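Local coordinates for thioesterase domain-containing protein (Pseudomonas aeruginosa, PDB 3F1T) that is probably a hotdog-fold thioesterase that hydrolyses acyl-CoA thioesters, perhaps 1,4-dihydroxy-2-naphthoyl-CoA, at residues 5-8 / 9-13; 69-72 / 73-77. One frame throughout, in Å; residues are numbered along the deposited sequence.

Contact 1: residues 5-8 / 9-13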
loop_
_atom_site.group_PDB
_atom_site.type_symbol
_atom_site.label_atom_id
_atom_site.label_comp_id
_atom_site.label_asym_id
_atom_site.label_seq_id
_atom_site.Cartn_x
_atom_site.Cartn_y
_atom_site.Cartn_z
ATOM N N PRO B 5 6.272 -4.523 32.425
ATOM C CA PRO B 5 7.605 -4.428 31.855
ATOM C C PRO B 5 7.522 -3.953 30.409
ATOM O O PRO B 5 8.329 -3.130 29.984
ATOM C CB PRO B 5 8.134 -5.873 31.911
ATOM C CG PRO B 5 7.170 -6.630 32.760
ATOM C CD PRO B 5 5.858 -5.925 32.604
ATOM N N LEU B 6 6.511 -4.406 29.679
ATOM C CA LEU B 6 6.383 -4.029 28.277
ATOM C C LEU B 6 5.917 -2.583 28.136
ATOM O O LEU B 6 6.330 -1.876 27.223
ATOM C CB LEU B 6 5.450 -4.981 27.532
ATOM C CG LEU B 6 6.020 -6.341 27.136
ATOM C CD1 LEU B 6 4.986 -7.120 26.339
ATOM C CD2 LEU B 6 7.325 -6.213 26.356
ATOM N N LEU B 7 5.150 -2.124 29.119
ATOM C CA LEU B 7 4.666 -0.751 29.168
ATOM C C LEU B 7 5.808 0.207 29.453
ATOM O O LEU B 7 5.902 1.271 28.848
ATOM C CB LEU B 7 3.597 -0.613 30.249
ATOM C CG LEU B 7 2.871 0.727 30.313
ATOM C CD1 LEU B 7 2.162 1.042 29.007
ATOM C CD2 LEU B 7 1.896 0.706 31.442
ATOM N N GLU B 8 6.669 -0.175 30.391
ATOM C CA GLU B 8 7.831 0.619 30.740
ATOM C C GLU B 8 8.717 0.791 29.523
ATOM O O GLU B 8 9.166 1.900 29.213
ATOM C CB GLU B 8 8.620 -0.058 31.858
ATOM C CG GLU B 8 7.844 -0.251 33.137
ATOM C CD GLU B 8 7.156 1.028 33.574
ATOM O OE1 GLU B 8 7.827 2.094 33.564
ATOM O OE2 GLU B 8 5.929 0.988 33.810
ATOM N N ARG B 9 8.993 -0.325 28.852
ATOM C CA ARG B 9 9.763 -0.291 27.624
ATOM C C ARG B 9 9.116 0.591 26.570
ATOM O O ARG B 9 9.795 1.369 25.920
ATOM C CB ARG B 9 9.979 -1.698 27.069
ATOM C CG ARG B 9 11.135 -1.780 26.082
ATOM C CD ARG B 9 11.109 -3.097 25.333
ATOM N NE ARG B 9 11.693 -4.170 26.129
ATOM C CZ ARG B 9 11.713 -5.445 25.754
ATOM N NH1 ARG B 9 11.187 -5.805 24.581
ATOM N NH2 ARG B 9 12.287 -6.349 26.534
ATOM N N ALA B 10 7.835 0.358 26.301
ATOM C CA ALA B 10 7.134 1.132 25.281
ATOM C C ALA B 10 7.255 2.608 25.583
ATOM O O ALA B 10 7.428 3.426 24.670
ATOM C CB ALA B 10 5.655 0.717 25.195
ATOM N N ARG B 11 7.168 2.965 26.864
ATOM C CA ARG B 11 7.212 4.379 27.260
ATOM C C ARG B 11 8.587 5.009 27.085
ATOM O O ARG B 11 8.700 6.176 26.690
ATOM C CB ARG B 11 6.713 4.573 28.692
ATOM C CG ARG B 11 5.192 4.631 28.771
ATOM C CD ARG B 11 4.664 4.694 30.186
ATOM N NE ARG B 11 3.219 4.898 30.148
ATOM C CZ ARG B 11 2.381 4.514 31.102
ATOM N NH1 ARG B 11 2.860 4.076 32.268
ATOM N NH2 ARG B 11 1.070 4.643 30.913
ATOM N N ARG B 12 9.616 4.291 27.529
ATOM C CA ARG B 12 11.005 4.676 27.276
ATOM C C ARG B 12 11.283 4.832 25.776
ATOM O O ARG B 12 11.884 5.818 25.338
ATOM C CB ARG B 12 11.938 3.621 27.876
ATOM C CG ARG B 12 13.386 4.053 27.968
ATOM C CD ARG B 12 14.088 3.396 29.142
ATOM N NE ARG B 12 13.936 1.940 29.160
ATOM C CZ ARG B 12 14.857 1.079 28.732
ATOM N NH1 ARG B 12 15.952 1.517 28.112
ATOM N NH2 ARG B 12 14.666 -0.228 28.883
ATOM N N PHE B 13 10.836 3.855 24.997
ATOM C CA PHE B 13 10.870 3.920 23.539
ATOM C C PHE B 13 10.258 5.222 23.001
ATOM O O PHE B 13 10.915 5.966 22.276
ATOM C CB PHE B 13 10.146 2.691 22.978
ATOM C CG PHE B 13 10.437 2.397 21.524
ATOM C CD1 PHE B 13 10.553 3.424 20.601
ATOM C CD2 PHE B 13 10.284 1.104 21.043
ATOM C CE1 PHE B 13 10.574 3.159 19.223
ATOM C CE2 PHE B 13 10.392 0.822 19.688
ATOM C CZ PHE B 13 10.576 1.855 18.776
HETATM O O HOH W 1 5.296 3.477 33.044
#
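Helix 4-15, the N-terminal helix of this hotdog-fold chain, carries L7 and R11 one turn apart, with the leucine lying over the guanidinium of the arginine. L7 CD2 sits 3.5 Å above the guanidinium plane, toward its rim, and comes closest to R11 NH1 at 3.6 Å. L7 CG, anti to the backbone N (chi1 -173°), stands out from the helix, and the extended R11 chain runs back toward the N-terminal end to lay its guanidinium across it. At the guanidinium edge, in its plane, a water accepts from R11 NH1 (2.6 Å) and donates to E8 OE2 (2.7 Å). It thus joins opposite charges whose nearest atoms, E8 OE2 and R11 NH1, stay 4.6 Å apart. R11 NH2 binds V27 O of strand 26-31, which fixes the far end of the group. On another flank L6 CD2 lies more loosely over one face of the R9 guanidinium, whose NH1 and NH2 reach L75 O and P76 O. A10 is buried against V27 and I69. In the backbone, R9 N to P5 O (3.1 Å) through R12 N to E8 O (3.0 Å) form the i to i+4 bonding of a regular alpha-helix, here amphipathic.

Contact 2: residues 69-72 / 73-77; sequences ISTV and CVLPD
The flat groups are peptide carbonyls, and that of T71 takes two N-H donors from C73-D77. V74 N stands above its plane, 3.0 Å from T71 O, whereas L75 N comes nearly along the C=O axis at 3.1 Å with a more bent N-H (138°). Around the same oxygen, V74 CG2 (3.3 Å) and L75 CG (3.4 Å) crowd in, shielding the doubly gripped atom with hydrocarbon. C73 N approaches S70 O as V74 N approaches T71 O, from above the carbonyl plane, 53° out of it. C73 SG turns back to 3.3 Å from S70 O because the sulfur is anti to its own carbonyl carbon (chi1 -62°), a position beside the backbone N. The i to i+3 bonds of C73 and V74, joined by one i to i+4 bond from L75, tighten the chain after helix 56-70, before L75 leaves in an extended conformation. A water donates to both V72 O (2.7 Å) and L75 O (2.6 Å), bridging carbonyls at the exit. S70 OG and T71 OG1 are held by C67 O and G68 O of the same helix, S70 OG also by T116 OG1 of strand 113-121. T71, V74 and L75 press on I114 of that strand, V74 also meets strand 100-109, and V72 touches F13 of helix 4-15, so the turn lies between the sheet and that helix.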
loop_
_atom_site.group_PDB
_atom_site.type_symbol
_atom_site.label_atom_id
_atom_site.label_comp_id
_atom_site.label_asym_id
_atom_site.label_seq_id
_atom_site.Cartn_x
_atom_site.Cartn_y
_atom_site.Cartn_z
ATOM N N ILE B 69 6.347 0.840 17.720
ATOM C CA ILE B 69 6.578 0.522 19.122
ATOM C C ILE B 69 5.970 -0.819 19.523
ATOM O O ILE B 69 6.385 -1.440 20.501
ATOM C CB ILE B 69 6.078 1.651 20.032
ATOM C CG1 ILE B 69 6.934 2.903 19.823
ATOM C CG2 ILE B 69 6.142 1.224 21.486
ATOM C CD1 ILE B 69 6.557 4.051 20.748
ATOM N N SER B 70 4.983 -1.268 18.764
ATOM C CA SER B 70 4.331 -2.544 19.039
ATOM C C SER B 70 5.261 -3.728 18.836
ATOM O O SER B 70 5.006 -4.816 19.355
ATOM C CB SER B 70 3.074 -2.710 18.179
ATOM O OG SER B 70 3.412 -3.070 16.854
ATOM N N THR B 71 6.411 -3.485 18.213
ATOM C CA THR B 71 7.448 -4.514 18.123
ATOM C C THR B 71 7.944 -4.936 19.501
ATOM O O THR B 71 8.491 -6.024 19.645
ATOM C CB THR B 71 8.658 -4.053 17.277
ATOM O OG1 THR B 71 9.239 -2.884 17.868
ATOM C CG2 THR B 71 8.227 -3.717 15.870
ATOM N N VAL B 72 7.777 -4.072 20.510
ATOM C CA VAL B 72 8.235 -4.389 21.860
ATOM C C VAL B 72 7.483 -5.611 22.355
ATOM O O VAL B 72 7.980 -6.364 23.198
ATOM C CB VAL B 72 8.068 -3.220 22.874
ATOM C CG1 VAL B 72 8.809 -1.965 22.415
ATOM C CG2 VAL B 72 6.584 -2.924 23.158
ATOM N N CYS B 73 6.328 -5.863 21.754
ATOM C CA CYS B 73 5.457 -6.915 22.236
ATOM C C CYS B 73 6.021 -8.266 21.886
ATOM O O CYS B 73 5.540 -9.274 22.382
ATOM C CB CYS B 73 4.057 -6.785 21.650
ATOM S SG CYS B 73 3.231 -5.249 22.115
ATOM N N VAL B 74 6.931 -8.305 20.913
ATOM C CA VAL B 74 7.461 -9.582 20.452
ATOM C C VAL B 74 8.961 -9.748 20.616
ATOM O O VAL B 74 9.487 -10.824 20.375
ATOM C CB VAL B 74 7.081 -9.890 18.994
ATOM C CG1 VAL B 74 5.578 -10.086 18.870
ATOM C CG2 VAL B 74 7.590 -8.794 18.054
ATOM N N LEU B 75 9.664 -8.655 20.861
ATOM C CA LEU B 75 11.108 -8.721 20.971
ATOM C C LEU B 75 11.514 -8.931 22.412
ATOM O O LEU B 75 10.919 -8.348 23.319
ATOM C CB LEU B 75 11.749 -7.458 20.409
ATOM C CG LEU B 75 11.512 -7.279 18.911
ATOM C CD1 LEU B 75 12.218 -6.043 18.399
ATOM C CD2 LEU B 75 11.990 -8.525 18.164
ATOM N N PRO B 76 12.467 -9.849 22.635
ATOM C CA PRO B 76 12.997 -10.088 23.972
ATOM C C PRO B 76 13.803 -8.902 24.502
ATOM O O PRO B 76 13.658 -8.527 25.666
ATOM C CB PRO B 76 13.885 -11.330 23.791
ATOM C CG PRO B 76 14.184 -11.397 22.319
ATOM C CD PRO B 76 12.973 -10.817 21.645
ATOM N N ASP B 77 14.544 -8.237 23.629
ATOM C CA ASP B 77 15.342 -7.097 24.054
ATOM C C ASP B 77 14.800 -5.789 23.511
ATOM O O ASP B 77 14.161 -5.761 22.469
ATOM C CB ASP B 77 16.791 -7.285 23.627
ATOM C CG ASP B 77 17.332 -8.624 24.038
ATOM O OD1 ASP B 77 17.361 -8.894 25.263
ATOM O OD2 ASP B 77 17.563 -9.467 23.140
HETATM O O HOH W 2 8.600 -8.610 24.489
#

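In the fold
Contact 1 is a surface turn of helix 4-15, whereas contact 2 is a buried turn where helix 56-70 runs out; their centres lie about 9 Å apart. Regular i to i+4 bonds in the first give way to mainly i to i+3 bonds in the second. Each has a bridging water, but it joins carboxylate to guanidinium in contact 1 and carbonyl to carbonyl in contact 2, which turns uncharged side chains, two hydroxyls among them, to the sheet. R9 ties the two together, since L75 O receives both its NH1 and the water of contact 2. With I69 against F13, these links seat the N-terminal helix on the end of the hotdog's central helix.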